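Local coordinates for ZT_dimer domain-containing protein (Thermotoga maritima, PDB 6VDA) that is the C-terminal, metal-binding domain of a CzcD transporter of the cation diffusion facilitator family, and probably helps the whole protein carry metal ions across the membrane, at residues D45-G50 against E83-V88. Numbering follows the deposited sequence.
Sequences DIEVDG and EPLGNV. With ZN (zinc ion), chain B.
The carboxylates of Asp45 and Glu83, their planes turned 72° apart, share a zinc ion: Asp45 OD2 lies 2.2 Å from the metal and Glu83 OE2 at a modelled 1.7 Å, too short for a zinc-oxygen bond and so doubtful. The metal draws these two oxygens together; His29 and Glu89 complete the site. Each acid has a second partner for its other oxygen: Asp45 OD1 is hydrogen-bonded to His81 ND1, and Glu83 OE1 accepts a weak bond from Asn87 ND2. The third carboxylate, that of Glu47, runs out to the turn after strand 75-84, its chain extended beyond CG (chi2 179°). Gly86 N meets its OE1 from above the carboxylate plane, 39° out of it, in a short, straight bond of 2.7 Å that holds the type II turn from Pro84 to Asn87 against the strand. Without this carboxylate, as with an alanine at Glu47, Gly86 N would probably lose its acceptor and the turn be freer to shift. Leu85 CD2 packs 3.9 Å from Glu47 CB, while its CD1 comes against the backbone of Asp49, 4.0 Å from Asp49 CA. The backbones pair in parallel register: Glu83 N donates to Ile46 O, Val48 N to Glu83 O (2.9 Å), and Leu85 N weakly to Val48 O. Strands 39-48 and 75-84 thus flank each other in a beta-alpha-beta unit; Ile46 and Val48 touch its helix 54-71, Glu47 touches His29 of strand 26-36, and Val54 and His58 of the second subunit pack on Val48 and Pro84.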
loop_
_atom_site.group_PDB
_atom_site.type_symbol
_atom_site.label_atom_id
_atom_site.label_comp_id
_atom_site.label_asym_id
_atom_site.label_seq_id
_atom_site.Cartn_x
_atom_site.Cartn_y
_atom_site.Cartn_z
ATOM N N ASP A 45 -7.496 4.261 -0.884
ATOM C CA ASP A 45 -7.723 3.113 0.026
ATOM C C ASP A 45 -9.057 2.486 -0.367
ATOM O O ASP A 45 -9.974 3.253 -0.684
ATOM C CB ASP A 45 -7.740 3.551 1.490
ATOM C CG ASP A 45 -6.399 4.069 1.976
ATOM O OD1 ASP A 45 -5.487 4.155 1.149
ATOM O OD2 ASP A 45 -6.283 4.369 3.178
ATOM N N ILE A 46 -9.141 1.154 -0.380
ATOM C CA ILE A 46 -10.438 0.423 -0.451
ATOM C C ILE A 46 -10.520 -0.508 0.757
ATOM O O ILE A 46 -9.468 -0.884 1.294
ATOM C CB ILE A 46 -10.608 -0.335 -1.788
ATOM C CG1 ILE A 46 -9.547 -1.422 -1.976
ATOM C CG2 ILE A 46 -10.642 0.639 -2.956
ATOM C CD1 ILE A 46 -9.858 -2.393 -3.086
ATOM N N GLU A 47 -11.737 -0.888 1.131
ATOM C CA GLU A 47 -12.008 -1.924 2.152
ATOM C C GLU A 47 -12.583 -3.172 1.471
ATOM O O GLU A 47 -13.393 -3.035 0.526
ATOM C CB GLU A 47 -12.938 -1.348 3.214
ATOM C CG GLU A 47 -12.266 -0.292 4.055
ATOM C CD GLU A 47 -13.165 0.334 5.102
ATOM O OE1 GLU A 47 -13.960 -0.402 5.713
ATOM O OE2 GLU A 47 -13.068 1.552 5.293
ATOM N N VAL A 48 -12.164 -4.350 1.932
ATOM C CA VAL A 48 -12.713 -5.661 1.479
ATOM C C VAL A 48 -13.003 -6.515 2.710
ATOM O O VAL A 48 -12.437 -6.253 3.794
ATOM C CB VAL A 48 -11.767 -6.377 0.498
ATOM C CG1 VAL A 48 -11.412 -5.469 -0.673
ATOM C CG2 VAL A 48 -10.509 -6.904 1.177
ATOM N N ASP A 49 -13.887 -7.490 2.545
ATOM C CA ASP A 49 -14.174 -8.490 3.593
ATOM C C ASP A 49 -12.819 -8.900 4.188
ATOM O O ASP A 49 -11.913 -9.241 3.407
ATOM C CB ASP A 49 -14.997 -9.639 3.011
ATOM C CG ASP A 49 -15.506 -10.585 4.074
ATOM O OD1 ASP A 49 -14.665 -11.219 4.721
ATOM O OD2 ASP A 49 -16.737 -10.646 4.270
ATOM N N GLY A 50 -12.673 -8.820 5.512
ATOM C CA GLY A 50 -11.457 -9.239 6.232
ATOM C C GLY A 50 -11.091 -10.685 5.932
ATOM O O GLY A 50 -9.909 -11.032 6.116
ATOM N N GLU A 83 -7.651 -2.597 2.903
ATOM C CA GLU A 83 -7.903 -2.666 4.363
ATOM C C GLU A 83 -9.087 -3.583 4.634
ATOM O O GLU A 83 -9.933 -3.788 3.762
ATOM C CB GLU A 83 -8.237 -1.291 4.939
ATOM C CG GLU A 83 -7.240 -0.205 4.593
ATOM C CD GLU A 83 -7.751 1.179 4.945
ATOM O OE1 GLU A 83 -8.725 1.265 5.709
ATOM O OE2 GLU A 83 -7.179 2.168 4.455
ATOM N N PRO A 84 -9.196 -4.124 5.866
ATOM C CA PRO A 84 -10.413 -4.800 6.309
ATOM C C PRO A 84 -11.606 -3.842 6.441
ATOM O O PRO A 84 -11.397 -2.679 6.761
ATOM C CB PRO A 84 -10.072 -5.350 7.705
ATOM C CG PRO A 84 -8.560 -5.271 7.796
ATOM C CD PRO A 84 -8.160 -4.109 6.909
ATOM N N LEU A 85 -12.818 -4.362 6.226
ATOM C CA LEU A 85 -14.092 -3.650 6.507
ATOM C C LEU A 85 -14.030 -3.083 7.924
ATOM O O LEU A 85 -13.851 -3.886 8.870
ATOM C CB LEU A 85 -15.275 -4.619 6.382
ATOM C CG LEU A 85 -15.641 -5.056 4.966
ATOM C CD1 LEU A 85 -16.912 -5.888 4.976
ATOM C CD2 LEU A 85 -15.805 -3.857 4.044
ATOM N N GLY A 86 -14.180 -1.762 8.048
ATOM C CA GLY A 86 -14.305 -1.047 9.333
ATOM C C GLY A 86 -12.954 -0.761 9.962
ATOM O O GLY A 86 -12.894 -0.667 11.192
ATOM N N ASN A 87 -11.908 -0.618 9.144
ATOM C CA ASN A 87 -10.503 -0.417 9.591
ATOM C C ASN A 87 -10.390 0.922 10.336
ATOM O O ASN A 87 -11.182 1.834 10.023
ATOM C CB ASN A 87 -9.541 -0.477 8.401
ATOM C CG ASN A 87 -8.100 -0.255 8.802
ATOM O OD1 ASN A 87 -7.562 -1.005 9.608
ATOM N ND2 ASN A 87 -7.472 0.774 8.259
ATOM N N VAL A 88 -9.432 1.029 11.268
ATOM C CA VAL A 88 -9.116 2.263 12.055
ATOM C C VAL A 88 -7.755 2.819 11.596
ATOM O O VAL A 88 -6.927 3.165 12.459
ATOM C CB VAL A 88 -9.142 1.960 13.568
ATOM C CG1 VAL A 88 -9.295 3.227 14.399
ATOM C CG2 VAL A 88 -10.230 0.953 13.923
HETATM ZN ZN ZN B . -7.686 3.728 4.736
#